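PDB 4MC8: (2Z,6E)-hedycaryol synthase from Kitasatospora setae, which catalyses the magnesium-dependent cyclisation and hydration of (2E,6E)-farnesyl diphosphate to the sesquiterpene alcohol (2Z,6E)-hedycaryol, releasing diphosphate. Local coordinates for residues A[10-15]-A[267-272]; A[57-62]-A[183-188]; A[170-175]-A[217-222]; A[197-202]-A[282-287]. All blocks are in the same frame, centred on the assembly; numbering follows the deposited sequence.

Interaction 1: A[10-15]-A[267-272]; sequences YVPFPL and TVLQAR
Phe-13 reaches from the loop before helix 21-34 onto helix 250-281 and meets three residues of 267-272. Its CG lies anti to its own carbonyl carbon (chi1 -44°), and the ring extends toward the helix. The far end of the ring does most of the touching. Phe-13 CZ lies 3.7 Å from Leu-269 CD2 and 3.9 Å from Val-268 CG1. Both leucine and valine methyls approach the ring at a slant. Arg-272 comes from the opposite direction, one turn along the helix from Val-268. Its chain bends at chi3, and Arg-272 NH1 ends 3.5 Å from Phe-13 CE1. The ring meets the edge of the guanidinium, with the two planes 62° apart. Pro-12 CG covers one face of the Phe-13 ring, 3.9 Å above its centre, and also touches Leu-269 CD2 weakly at 4.5 Å. Replacing Phe-13 with an alanine would probably open a gap beside Val-268 and Leu-269 and let the Arg-272 guanidinium turn more freely. No hydrogen bond crosses the contact. The segment instead bonds to helix 286-312, through Phe-13 O and Ser-304 OG. Phe-13 and Arg-272 both touch Ala-300 there, so the N-terminal segment packs against helices 250-281 and 286-312 together.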
loop_
_atom_site.group_PDB
_atom_site.type_symbol
_atom_site.label_atom_id
_atom_site.label_comp_id
_atom_site.label_asym_id
_atom_site.label_seq_id
_atom_site.Cartn_x
_atom_site.Cartn_y
_atom_site.Cartn_z
ATOM N N TYR A 10 17.234 1.464 -10.858
ATOM C CA TYR A 10 17.418 0.041 -11.126
ATOM C C TYR A 10 16.894 -0.816 -9.985
ATOM O O TYR A 10 17.242 -0.578 -8.833
ATOM C CB TYR A 10 18.890 -0.307 -11.369
ATOM C CG TYR A 10 19.132 -1.805 -11.401
ATOM C CD1 TYR A 10 18.600 -2.594 -12.437
ATOM C CD2 TYR A 10 19.896 -2.434 -10.400
ATOM C CE1 TYR A 10 18.820 -3.961 -12.478
ATOM C CE2 TYR A 10 20.123 -3.805 -10.435
ATOM C CZ TYR A 10 19.578 -4.559 -11.474
ATOM O OH TYR A 10 19.791 -5.918 -11.532
ATOM N N VAL A 11 16.072 -1.812 -10.312
ATOM C CA VAL A 11 15.515 -2.776 -9.302
ATOM C C VAL A 11 15.683 -4.164 -9.948
ATOM O O VAL A 11 15.185 -4.373 -11.057
ATOM C CB VAL A 11 14.026 -2.522 -8.986
ATOM C CG1 VAL A 11 13.501 -3.593 -8.019
ATOM C CG2 VAL A 11 13.795 -1.125 -8.406
ATOM N N PRO A 12 16.397 -5.105 -9.280
ATOM C CA PRO A 12 16.843 -6.345 -9.970
ATOM C C PRO A 12 15.750 -7.394 -10.204
ATOM O O PRO A 12 15.884 -8.202 -11.128
ATOM C CB PRO A 12 17.891 -6.922 -9.011
ATOM C CG PRO A 12 17.447 -6.429 -7.653
ATOM C CD PRO A 12 16.867 -5.061 -7.877
ATOM N N PHE A 13 14.694 -7.368 -9.379
ATOM C CA PHE A 13 13.678 -8.451 -9.320
ATOM C C PHE A 13 12.852 -8.576 -10.612
ATOM O O PHE A 13 12.476 -7.559 -11.207
ATOM C CB PHE A 13 12.761 -8.287 -8.071
ATOM C CG PHE A 13 13.518 -7.948 -6.811
ATOM C CD1 PHE A 13 14.444 -8.855 -6.276
ATOM C CD2 PHE A 13 13.329 -6.707 -6.171
ATOM C CE1 PHE A 13 15.167 -8.536 -5.135
ATOM C CE2 PHE A 13 14.047 -6.385 -5.024
ATOM C CZ PHE A 13 14.962 -7.304 -4.505
ATOM N N PRO A 14 12.579 -9.822 -11.066
ATOM C CA PRO A 14 11.783 -10.027 -12.292
ATOM C C PRO A 14 10.396 -9.341 -12.311
ATOM O O PRO A 14 9.743 -9.190 -11.268
ATOM C CB PRO A 14 11.642 -11.554 -12.358
ATOM C CG PRO A 14 12.893 -12.052 -11.705
ATOM C CD PRO A 14 13.124 -11.098 -10.556
ATOM N N LEU A 15 9.974 -8.926 -13.505
ATOM C CA LEU A 15 8.683 -8.282 -13.724
ATOM C C LEU A 15 7.553 -9.310 -13.729
ATOM O O LEU A 15 7.606 -10.312 -14.446
ATOM C CB LEU A 15 8.682 -7.505 -15.047
ATOM C CG LEU A 15 7.422 -6.668 -15.305
ATOM C CD1 LEU A 15 7.224 -5.577 -14.255
ATOM C CD2 LEU A 15 7.486 -6.065 -16.701
ATOM N N THR A 267 18.814 -2.615 1.868
ATOM C CA THR A 267 18.138 -3.208 3.033
ATOM C C THR A 267 17.129 -4.321 2.641
ATOM O O THR A 267 17.071 -5.376 3.300
ATOM C CB THR A 267 17.473 -2.117 3.908
ATOM O OG1 THR A 267 18.463 -1.162 4.321
ATOM C CG2 THR A 267 16.799 -2.721 5.148
ATOM N N VAL A 268 16.344 -4.092 1.585
ATOM C CA VAL A 268 15.469 -5.151 1.012
ATOM C C VAL A 268 16.255 -6.446 0.730
ATOM O O VAL A 268 15.856 -7.534 1.160
ATOM C CB VAL A 268 14.711 -4.677 -0.260
ATOM C CG1 VAL A 268 14.106 -5.853 -1.032
ATOM C CG2 VAL A 268 13.594 -3.717 0.117
ATOM N N LEU A 269 17.390 -6.314 0.042
ATOM C CA LEU A 269 18.226 -7.464 -0.311
ATOM C C LEU A 269 18.797 -8.157 0.920
ATOM O O LEU A 269 18.780 -9.386 1.000
ATOM C CB LEU A 269 19.356 -7.049 -1.267
ATOM C CG LEU A 269 18.866 -6.594 -2.643
ATOM C CD1 LEU A 269 19.927 -5.751 -3.350
ATOM C CD2 LEU A 269 18.441 -7.780 -3.507
ATOM N N GLN A 270 19.288 -7.370 1.879
ATOM C CA GLN A 270 19.839 -7.922 3.115
ATOM C C GLN A 270 18.756 -8.683 3.895
ATOM O O GLN A 270 18.991 -9.795 4.398
ATOM C CB GLN A 270 20.408 -6.794 3.982
ATOM C CG GLN A 270 21.196 -7.277 5.185
ATOM C CD GLN A 270 21.895 -6.145 5.912
ATOM O OE1 GLN A 270 21.263 -5.334 6.584
ATOM N NE2 GLN A 270 23.212 -6.088 5.777
ATOM N N ALA A 271 17.575 -8.073 3.992
ATOM C CA ALA A 271 16.475 -8.654 4.773
ATOM C C ALA A 271 16.027 -9.992 4.197
ATOM O O ALA A 271 15.724 -10.928 4.947
ATOM C CB ALA A 271 15.298 -7.686 4.857
ATOM N N ARG A 272 15.989 -10.087 2.869
ATOM C CA ARG A 272 15.547 -11.323 2.221
ATOM C C ARG A 272 16.501 -12.475 2.459
ATOM O O ARG A 272 16.074 -13.622 2.636
ATOM C CB ARG A 272 15.341 -11.113 0.732
ATOM C CG ARG A 272 14.150 -10.235 0.432
ATOM C CD ARG A 272 13.789 -10.305 -1.030
ATOM N NE ARG A 272 13.368 -11.655 -1.406
ATOM C CZ ARG A 272 13.382 -12.117 -2.649
ATOM N NH1 ARG A 272 13.799 -11.345 -3.636
ATOM N NH2 ARG A 272 12.984 -13.355 -2.909
#

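Interaction 2: A[57-62]-A[183-188]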
loop_
_atom_site.group_PDB
_atom_site.type_symbol
_atom_site.label_atom_id
_atom_site.label_comp_id
_atom_site.label_asym_id
_atom_site.label_seq_id
_atom_site.Cartn_x
_atom_site.Cartn_y
_atom_site.Cartn_z
ATOM N N ALA A 57 -2.858 -5.357 -10.222
ATOM C CA ALA A 57 -2.199 -6.431 -10.971
ATOM C C ALA A 57 -0.694 -6.503 -10.696
ATOM O O ALA A 57 -0.092 -7.565 -10.837
ATOM C CB ALA A 57 -2.458 -6.293 -12.467
ATOM N N TYR A 58 -0.094 -5.375 -10.308
ATOM C CA TYR A 58 1.332 -5.340 -9.952
ATOM C C TYR A 58 1.604 -5.538 -8.453
ATOM O O TYR A 58 2.721 -5.901 -8.071
ATOM C CB TYR A 58 1.998 -4.057 -10.457
ATOM C CG TYR A 58 2.247 -4.029 -11.968
ATOM C CD1 TYR A 58 3.120 -4.941 -12.579
ATOM C CD2 TYR A 58 1.611 -3.091 -12.779
ATOM C CE1 TYR A 58 3.356 -4.912 -13.954
ATOM C CE2 TYR A 58 1.841 -3.056 -14.156
ATOM C CZ TYR A 58 2.708 -3.969 -14.731
ATOM O OH TYR A 58 2.910 -3.935 -16.077
ATOM N N VAL A 59 0.592 -5.309 -7.613
ATOM C CA VAL A 59 0.721 -5.527 -6.161
ATOM C C VAL A 59 0.590 -7.021 -5.823
ATOM O O VAL A 59 1.307 -7.548 -4.961
ATOM C CB VAL A 59 -0.315 -4.700 -5.346
ATOM C CG1 VAL A 59 -0.290 -5.099 -3.872
ATOM C CG2 VAL A 59 -0.033 -3.212 -5.479
ATOM N N TRP A 60 -0.325 -7.698 -6.521
ATOM C CA TRP A 60 -0.619 -9.109 -6.287
ATOM C C TRP A 60 -0.498 -9.910 -7.593
ATOM O O TRP A 60 -1.471 -10.513 -8.046
ATOM C CB TRP A 60 -2.044 -9.258 -5.748
ATOM C CG TRP A 60 -2.329 -8.528 -4.485
ATOM C CD1 TRP A 60 -1.881 -8.844 -3.230
ATOM C CD2 TRP A 60 -3.181 -7.379 -4.334
ATOM N NE1 TRP A 60 -2.398 -7.952 -2.305
ATOM C CE2 TRP A 60 -3.187 -7.039 -2.959
ATOM C CE3 TRP A 60 -3.926 -6.595 -5.233
ATOM C CZ2 TRP A 60 -3.927 -5.953 -2.454
ATOM C CZ3 TRP A 60 -4.645 -5.506 -4.740
ATOM C CH2 TRP A 60 -4.647 -5.199 -3.353
ATOM N N PRO A 61 0.703 -9.931 -8.204
ATOM C CA PRO A 61 0.790 -10.589 -9.507
ATOM C C PRO A 61 0.555 -12.099 -9.466
ATOM O O PRO A 61 0.248 -12.700 -10.505
ATOM C CB PRO A 61 2.228 -10.298 -9.955
ATOM C CG PRO A 61 2.979 -10.017 -8.687
ATOM C CD PRO A 61 1.986 -9.316 -7.807
ATOM N N ARG A 62 0.701 -12.702 -8.285
ATOM C CA ARG A 62 0.608 -14.153 -8.152
ATOM C C ARG A 62 -0.781 -14.612 -7.705
ATOM O O ARG A 62 -1.027 -15.814 -7.604
ATOM C CB ARG A 62 1.695 -14.691 -7.201
ATOM C CG ARG A 62 3.110 -14.466 -7.702
ATOM C CD ARG A 62 4.173 -14.774 -6.661
ATOM N NE ARG A 62 5.495 -14.491 -7.199
ATOM C CZ ARG A 62 6.637 -15.035 -6.771
ATOM N NH1 ARG A 62 6.649 -15.931 -5.784
ATOM N NH2 ARG A 62 7.767 -14.697 -7.356
ATOM N N TRP A 183 -0.682 -2.780 4.564
ATOM C CA TRP A 183 -1.978 -3.449 4.477
ATOM C C TRP A 183 -2.205 -4.110 3.103
ATOM O O TRP A 183 -2.816 -5.170 3.034
ATOM C CB TRP A 183 -3.167 -2.575 4.977
ATOM C CG TRP A 183 -3.468 -1.358 4.129
ATOM C CD1 TRP A 183 -3.090 -0.068 4.380
ATOM C CD2 TRP A 183 -4.209 -1.326 2.897
ATOM N NE1 TRP A 183 -3.559 0.767 3.390
ATOM C CE2 TRP A 183 -4.244 0.023 2.466
ATOM C CE3 TRP A 183 -4.854 -2.305 2.121
ATOM C CZ2 TRP A 183 -4.899 0.423 1.292
ATOM C CZ3 TRP A 183 -5.510 -1.912 0.957
ATOM C CH2 TRP A 183 -5.525 -0.554 0.550
ATOM N N LEU A 184 -1.670 -3.534 2.018
ATOM C CA LEU A 184 -1.757 -4.200 0.719
ATOM C C LEU A 184 -1.086 -5.576 0.739
ATOM O O LEU A 184 -1.616 -6.534 0.160
ATOM C CB LEU A 184 -1.137 -3.344 -0.398
ATOM C CG LEU A 184 -1.917 -2.060 -0.692
ATOM C CD1 LEU A 184 -1.092 -1.134 -1.585
ATOM C CD2 LEU A 184 -3.262 -2.387 -1.320
ATOM N N TRP A 185 0.079 -5.678 1.388
ATOM C CA TRP A 185 0.781 -6.965 1.459
ATOM C C TRP A 185 0.116 -7.934 2.416
ATOM O O TRP A 185 0.140 -9.144 2.190
ATOM C CB TRP A 185 2.299 -6.807 1.732
ATOM C CG TRP A 185 3.001 -6.095 0.610
ATOM C CD1 TRP A 185 2.705 -6.197 -0.722
ATOM C CD2 TRP A 185 4.127 -5.185 0.700
ATOM N NE1 TRP A 185 3.546 -5.403 -1.456
ATOM C CE2 TRP A 185 4.428 -4.769 -0.615
ATOM C CE3 TRP A 185 4.895 -4.679 1.765
ATOM C CZ2 TRP A 185 5.487 -3.870 -0.906
ATOM C CZ3 TRP A 185 5.919 -3.772 1.490
ATOM C CH2 TRP A 185 6.221 -3.389 0.153
ATOM N N ASP A 186 -0.495 -7.422 3.478
ATOM C CA ASP A 186 -1.296 -8.305 4.331
ATOM C C ASP A 186 -2.321 -9.102 3.502
ATOM O O ASP A 186 -2.522 -10.302 3.731
ATOM C CB ASP A 186 -2.017 -7.502 5.426
ATOM C CG ASP A 186 -1.058 -6.954 6.460
ATOM O OD1 ASP A 186 -0.008 -7.617 6.693
ATOM O OD2 ASP A 186 -1.342 -5.868 7.025
ATOM N N LEU A 187 -2.969 -8.427 2.549
ATOM C CA LEU A 187 -3.962 -9.056 1.666
ATOM C C LEU A 187 -3.402 -10.164 0.747
ATOM O O LEU A 187 -4.145 -11.076 0.367
ATOM C CB LEU A 187 -4.732 -8.002 0.845
ATOM C CG LEU A 187 -5.800 -7.129 1.542
ATOM C CD1 LEU A 187 -6.229 -6.006 0.601
ATOM C CD2 LEU A 187 -7.023 -7.917 2.047
ATOM N N ASP A 188 -2.109 -10.100 0.403
ATOM C CA ASP A 188 -1.468 -11.176 -0.373
ATOM C C ASP A 188 -1.578 -12.545 0.321
ATOM O O ASP A 188 -1.560 -13.588 -0.343
ATOM C CB ASP A 188 0.009 -10.852 -0.641
ATOM C CG ASP A 188 0.611 -11.726 -1.712
ATOM O OD1 ASP A 188 -0.056 -11.915 -2.753
ATOM O OD2 ASP A 188 1.754 -12.212 -1.532
HETATM O O HOH W 1 0.689 -11.946 -5.508
#
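Val-59 meets Leu-184 where the C-terminal end of helix 52-59 packs against helix 181-188, inside the all-helical class I terpene synthase fold. Val-59 CG1 lies 4.0 Å from Leu-184 CB, and the two side chains cross at about a right angle. The same methyl covers a face of the next residue's ring, Trp-60. Trp-60 is the first residue to leave the helix, and it carries most of the contact. CG of Trp-60 lies anti to its carbonyl carbon (chi1 -58°), which brings the indole to helix 181-188, and Trp-60 NE1 donates to Leu-184 O at 2.9 Å. The bond is bent, 135° at the hydrogen, and the oxygen sits 23° out of the ring plane. The six-membered part of the indole packs on leucines: Trp-60 CH2 is 3.7 Å from Leu-184 CD2, and Trp-60 CZ2 is 3.8 Å from Leu-187 CD1. At the other end, CD1 lies close to the Asp-188 carboxylate, which has its salt bridge with Arg-191. After Pro-61 comes Arg-62, whose guanidinium pairs with Glu-16 and Asp-294. Its backbone still reaches Asp-188 through water: Arg-62 N donates to water 1 at 2.9 Å, and that water donates to Asp-188 OD1 at 2.9 Å.

Interaction 3: A[170-175]-A[217-222]; sequences DYLDRR and IALVND
Arg-175 lays its guanidinium over Ala-218, whose CB sits 3.6 Å above one face, toward the rim. CG of Arg-175 is anti to its backbone N (chi1 -169°), and a bend at chi2 carries the chain slantwise past 217-222. Arg-175 NH2 then forms a salt bridge with Asp-222 OD1 at 3.2 Å, on the syn side but 29° out of the carboxylate plane. NE adds a weak bond to the same oxygen. The guanidinium and carboxylate planes are nearly parallel. Asp-222 OD2 accepts from Tyr-171 OH at 2.5 Å, also on the syn side, and takes a second bond from Ala-238 N. Beside the polar group, Leu-172 CD2 touches Leu-219 CD2 at 3.8 Å. The axes of 170-175 and 217-222 approach to 11.2 Å, with their directions 111° apart. A leucine in place of Asp-222 would probably leave the guanidinium less firmly fixed, without its charged mate, and Tyr-171 OH without its acceptor. Asp-222 belongs to the NXXXSXXXE motif, next to Asn-221, a probable ligand of the third magnesium. Arg-175 probably binds the substrate diphosphate, as in related enzymes. Arg-175 NH1 also bonds Ser-178 OG. Asp-222 thus probably has a second-shell role, orienting the arginine beside the metal motif.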
loop_
_atom_site.group_PDB
_atom_site.type_symbol
_atom_site.label_atom_id
_atom_site.label_comp_id
_atom_site.label_asym_id
_atom_site.label_seq_id
_atom_site.Cartn_x
_atom_site.Cartn_y
_atom_site.Cartn_z
ATOM N N ASP A 170 10.967 11.614 10.925
ATOM C CA ASP A 170 9.599 11.461 11.410
ATOM C C ASP A 170 8.623 11.223 10.263
ATOM O O ASP A 170 7.653 10.482 10.412
ATOM C CB ASP A 170 9.167 12.683 12.234
ATOM C CG ASP A 170 9.788 12.705 13.622
ATOM O OD1 ASP A 170 9.854 11.640 14.271
ATOM O OD2 ASP A 170 10.200 13.794 14.073
ATOM N N TYR A 171 8.882 11.857 9.125
ATOM C CA TYR A 171 8.070 11.660 7.920
ATOM C C TYR A 171 8.179 10.223 7.391
ATOM O O TYR A 171 7.163 9.606 7.043
ATOM C CB TYR A 171 8.472 12.671 6.839
ATOM C CG TYR A 171 8.015 12.321 5.444
ATOM C CD1 TYR A 171 6.680 12.488 5.063
ATOM C CD2 TYR A 171 8.922 11.823 4.497
ATOM C CE1 TYR A 171 6.257 12.170 3.780
ATOM C CE2 TYR A 171 8.509 11.500 3.213
ATOM C CZ TYR A 171 7.178 11.677 2.860
ATOM O OH TYR A 171 6.758 11.363 1.584
ATOM N N LEU A 172 9.400 9.693 7.341
ATOM C CA LEU A 172 9.616 8.303 6.913
ATOM C C LEU A 172 8.832 7.308 7.793
ATOM O O LEU A 172 8.196 6.383 7.277
ATOM C CB LEU A 172 11.111 7.963 6.849
ATOM C CG LEU A 172 11.950 8.745 5.822
ATOM C CD1 LEU A 172 13.433 8.421 5.945
ATOM C CD2 LEU A 172 11.479 8.520 4.385
ATOM N N ASP A 173 8.850 7.513 9.111
ATOM C CA ASP A 173 8.070 6.673 10.038
ATOM C C ASP A 173 6.582 6.617 9.665
ATOM O O ASP A 173 5.961 5.550 9.705
ATOM C CB ASP A 173 8.232 7.144 11.496
ATOM C CG ASP A 173 9.582 6.755 12.109
ATOM O OD1 ASP A 173 10.297 5.897 11.551
ATOM O OD2 ASP A 173 9.928 7.311 13.171
ATOM N N ARG A 174 6.023 7.770 9.301
ATOM C CA ARG A 174 4.617 7.889 8.903
ATOM C C ARG A 174 4.381 7.358 7.483
ATOM O O ARG A 174 3.398 6.648 7.221
ATOM C CB ARG A 174 4.159 9.360 9.008
ATOM C CG ARG A 174 2.864 9.689 8.275
ATOM C CD ARG A 174 2.380 11.113 8.522
ATOM N NE ARG A 174 3.087 12.095 7.697
ATOM C CZ ARG A 174 4.089 12.856 8.127
ATOM N NH1 ARG A 174 4.670 13.717 7.303
ATOM N NH2 ARG A 174 4.508 12.766 9.386
ATOM N N ARG A 175 5.295 7.717 6.582
ATOM C CA ARG A 175 5.200 7.405 5.159
ATOM C C ARG A 175 5.134 5.899 4.852
ATOM O O ARG A 175 4.441 5.481 3.917
ATOM C CB ARG A 175 6.377 8.062 4.414
ATOM C CG ARG A 175 6.294 8.053 2.898
ATOM C CD ARG A 175 5.076 8.791 2.357
ATOM N NE ARG A 175 5.110 8.836 0.893
ATOM C CZ ARG A 175 4.175 8.330 0.093
ATOM N NH1 ARG A 175 3.094 7.748 0.602
ATOM N NH2 ARG A 175 4.311 8.421 -1.223
ATOM N N ILE A 217 9.169 2.080 -2.303
ATOM C CA ILE A 217 8.035 2.408 -3.160
ATOM C C ILE A 217 7.535 3.835 -2.907
ATOM O O ILE A 217 7.279 4.587 -3.851
ATOM C CB ILE A 217 6.910 1.374 -2.971
ATOM C CG1 ILE A 217 7.327 0.015 -3.569
ATOM C CG2 ILE A 217 5.587 1.872 -3.548
ATOM C CD1 ILE A 217 6.460 -1.118 -3.010
ATOM N N ALA A 218 7.430 4.214 -1.636
ATOM C CA ALA A 218 6.983 5.562 -1.261
ATOM C C ALA A 218 7.912 6.663 -1.796
ATOM O O ALA A 218 7.437 7.686 -2.307
ATOM C CB ALA A 218 6.837 5.671 0.246
ATOM N N LEU A 219 9.227 6.439 -1.685
ATOM C CA LEU A 219 10.219 7.440 -2.046
ATOM C C LEU A 219 10.294 7.596 -3.552
ATOM O O LEU A 219 10.444 8.713 -4.047
ATOM C CB LEU A 219 11.604 7.109 -1.464
ATOM C CG LEU A 219 11.742 7.200 0.062
ATOM C CD1 LEU A 219 13.087 6.649 0.508
ATOM C CD2 LEU A 219 11.559 8.629 0.553
ATOM N N VAL A 220 10.168 6.477 -4.272
ATOM C CA VAL A 220 10.028 6.500 -5.739
ATOM C C VAL A 220 8.762 7.292 -6.125
ATOM O O VAL A 220 8.785 8.096 -7.054
ATOM C CB VAL A 220 10.037 5.067 -6.344
ATOM C CG1 VAL A 220 9.580 5.056 -7.799
ATOM C CG2 VAL A 220 11.423 4.437 -6.216
ATOM N N ASN A 221 7.676 7.085 -5.381
ATOM C CA ASN A 221 6.442 7.877 -5.551
ATOM C C ASN A 221 6.609 9.373 -5.310
ATOM O O ASN A 221 6.040 10.184 -6.039
ATOM C CB ASN A 221 5.305 7.325 -4.692
ATOM C CG ASN A 221 4.602 6.162 -5.354
ATOM O OD1 ASN A 221 3.964 5.353 -4.692
ATOM N ND2 ASN A 221 4.730 6.065 -6.672
ATOM N N ASP A 222 7.388 9.729 -4.292
ATOM C CA ASP A 222 7.696 11.128 -4.003
ATOM C C ASP A 222 8.409 11.804 -5.176
ATOM O O ASP A 222 8.092 12.948 -5.515
ATOM C CB ASP A 222 8.535 11.249 -2.723
ATOM C CG ASP A 222 7.731 10.973 -1.457
ATOM O OD1 ASP A 222 6.528 10.638 -1.553
ATOM O OD2 ASP A 222 8.314 11.091 -0.354
#

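Interaction 4: A[197-202]-A[282-287]; sequences PGSVRT and QALPSR
Gln-282 and Ser-199 exchange two hydrogen bonds, and both ends of the glutamine amide take part. NE2 of Gln-282 donates to the backbone oxygen Ser-199 O at 3.0 Å. The bond is nearly straight, 166° at the hydrogen, and the acceptor lies in the amide plane. At Ser-199 O the donor stands well above the carbonyl plane and does not follow a lone pair. In return, Ser-199 OG donates to Gln-282 OE1 at 2.7 Å. The serine hydroxyl sits between its backbone N and carbonyl carbon (chi1 68°), which turns OG toward that oxygen. The glutamine chain is extended beyond CG, so its amide reaches the short helix 198-201. A further bond from Gln-282 NE2 goes to Glu-278 OE2 on helix 250-281. Gln-282 is the first residue past helix 250-281, and the contact ties the turn into helix 286-312 to helix 198-201 at the surface of the all-helical terpene synthase fold. Pro-197 stands at the N-cap position of helix 198-201. Its carbonyl oxygen accepts from two backbone donors, Val-200 N and Arg-201 N. Next to the polar pair, Leu-284 supplies the apolar part. Leu-284 CD2 meets Pro-197 CG at 3.9 Å, and Leu-284 CD1 meets Val-200 CG2 at 3.9 Å. Leu-279 touches both Val-200 and Leu-284 from helix 250-281, while Leu-284 O accepts from Arg-289 NH2.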
loop_
_atom_site.group_PDB
_atom_site.type_symbol
_atom_site.label_atom_id
_atom_site.label_comp_id
_atom_site.label_asym_id
_atom_site.label_seq_id
_atom_site.Cartn_x
_atom_site.Cartn_y
_atom_site.Cartn_z
ATOM N N PRO A 197 2.614 -18.027 9.723
ATOM C CA PRO A 197 2.556 -18.086 11.177
ATOM C C PRO A 197 2.870 -16.712 11.785
ATOM O O PRO A 197 3.593 -15.915 11.173
ATOM C CB PRO A 197 3.651 -19.092 11.537
ATOM C CG PRO A 197 3.856 -19.903 10.294
ATOM C CD PRO A 197 3.673 -18.906 9.181
ATOM N N GLY A 198 2.320 -16.435 12.970
ATOM C CA GLY A 198 2.655 -15.208 13.712
ATOM C C GLY A 198 4.159 -14.999 13.813
ATOM O O GLY A 198 4.662 -13.889 13.566
ATOM N N SER A 199 4.883 -16.076 14.135
ATOM C CA SER A 199 6.330 -16.011 14.355
ATOM C C SER A 199 7.103 -15.563 13.114
ATOM O O SER A 199 8.242 -15.109 13.216
ATOM C CB SER A 199 6.859 -17.356 14.864
ATOM O OG SER A 199 6.778 -18.367 13.866
ATOM N N VAL A 200 6.464 -15.687 11.952
ATOM C CA VAL A 200 7.074 -15.300 10.667
ATOM C C VAL A 200 6.610 -13.907 10.274
ATOM O O VAL A 200 7.424 -13.056 9.916
ATOM C CB VAL A 200 6.752 -16.318 9.546
ATOM C CG1 VAL A 200 7.300 -15.840 8.203
ATOM C CG2 VAL A 200 7.345 -17.683 9.880
ATOM N N ARG A 201 5.304 -13.648 10.395
ATOM C CA ARG A 201 4.760 -12.342 10.009
ATOM C C ARG A 201 5.500 -11.164 10.649
ATOM O O ARG A 201 5.737 -10.137 9.987
ATOM C CB ARG A 201 3.255 -12.247 10.310
ATOM C CG ARG A 201 2.580 -11.076 9.615
ATOM C CD ARG A 201 1.090 -11.020 9.983
ATOM N NE ARG A 201 0.321 -12.121 9.391
ATOM C CZ ARG A 201 -0.216 -13.145 10.058
ATOM N NH1 ARG A 201 -0.084 -13.256 11.383
ATOM N NH2 ARG A 201 -0.902 -14.073 9.394
ATOM N N THR A 202 5.904 -11.341 11.908
ATOM C CA THR A 202 6.534 -10.277 12.695
ATOM C C THR A 202 7.962 -10.591 13.159
ATOM O O THR A 202 8.412 -10.018 14.155
ATOM C CB THR A 202 5.698 -9.938 13.951
ATOM O OG1 THR A 202 5.750 -11.037 14.875
ATOM C CG2 THR A 202 4.241 -9.638 13.589
ATOM N N GLN A 282 13.784 -21.363 12.510
ATOM C CA GLN A 282 12.487 -21.601 13.173
ATOM C C GLN A 282 11.967 -23.019 12.940
ATOM O O GLN A 282 12.244 -23.637 11.899
ATOM C CB GLN A 282 11.432 -20.593 12.730
ATOM C CG GLN A 282 11.705 -19.138 13.105
ATOM C CD GLN A 282 10.445 -18.296 13.033
ATOM O OE1 GLN A 282 9.340 -18.826 13.124
ATOM N NE2 GLN A 282 10.599 -16.986 12.871
ATOM N N ALA A 283 11.236 -23.534 13.925
ATOM C CA ALA A 283 10.591 -24.833 13.792
ATOM C C ALA A 283 9.301 -24.580 13.008
ATOM O O ALA A 283 8.352 -24.034 13.547
ATOM C CB ALA A 283 10.305 -25.439 15.164
ATOM N N LEU A 284 9.305 -24.899 11.711
ATOM C CA LEU A 284 8.139 -24.634 10.845
ATOM C C LEU A 284 7.810 -25.839 9.951
ATOM O O LEU A 284 8.714 -26.524 9.484
ATOM C CB LEU A 284 8.390 -23.410 9.940
ATOM C CG LEU A 284 8.626 -22.035 10.570
ATOM C CD1 LEU A 284 9.237 -21.068 9.560
ATOM C CD2 LEU A 284 7.323 -21.487 11.158
ATOM N N PRO A 285 6.513 -26.100 9.711
ATOM C CA PRO A 285 6.181 -27.121 8.709
ATOM C C PRO A 285 6.629 -26.624 7.338
ATOM O O PRO A 285 6.674 -25.408 7.118
ATOM C CB PRO A 285 4.660 -27.185 8.758
ATOM C CG PRO A 285 4.264 -26.559 10.104
ATOM C CD PRO A 285 5.302 -25.476 10.281
ATOM N N SER A 286 6.967 -27.535 6.426
ATOM C CA SER A 286 7.539 -27.114 5.145
ATOM C C SER A 286 6.604 -26.159 4.407
ATOM O O SER A 286 7.054 -25.204 3.771
ATOM C CB SER A 286 7.872 -28.317 4.256
ATOM O OG SER A 286 6.662 -28.952 3.852
ATOM N N ARG A 287 5.299 -26.382 4.507
ATOM C CA ARG A 287 4.403 -25.529 3.737
ATOM C C ARG A 287 4.308 -24.080 4.258
ATOM O O ARG A 287 4.148 -23.137 3.472
ATOM C CB ARG A 287 3.055 -26.223 3.455
ATOM C CG ARG A 287 1.867 -25.771 4.251
ATOM C CD ARG A 287 0.719 -26.756 4.050
ATOM N NE ARG A 287 -0.082 -26.877 5.265
ATOM C CZ ARG A 287 -1.408 -26.788 5.314
ATOM N NH1 ARG A 287 -2.029 -26.902 6.478
ATOM N NH2 ARG A 287 -2.114 -26.591 4.205
#

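Overall arrangement
Along the chain, interaction 1 opens first and encloses interactions 2 and 3. Interaction 2 crosses interaction 3 and closes before interaction 4 opens, while interaction 4 crosses interactions 1 and 3. Interactions 1 and 2 have centres 16 Å apart and touch through Leu-15 and Tyr-58. Interactions 2 and 3, 19 Å apart, touch through Trp-185 and Ile-217. Interaction 4 lies farthest out, with its centre 29 Å from that of interaction 3. Helix 250-281 carries part of interaction 1 and leads directly into 282-287 of interaction 4. Interaction 3 holds probable metal- and substrate-binding residues, and interaction 2 is buried nearby. Interactions 1 and 4 pack non-helical chain on helices at the surface, away from these sites.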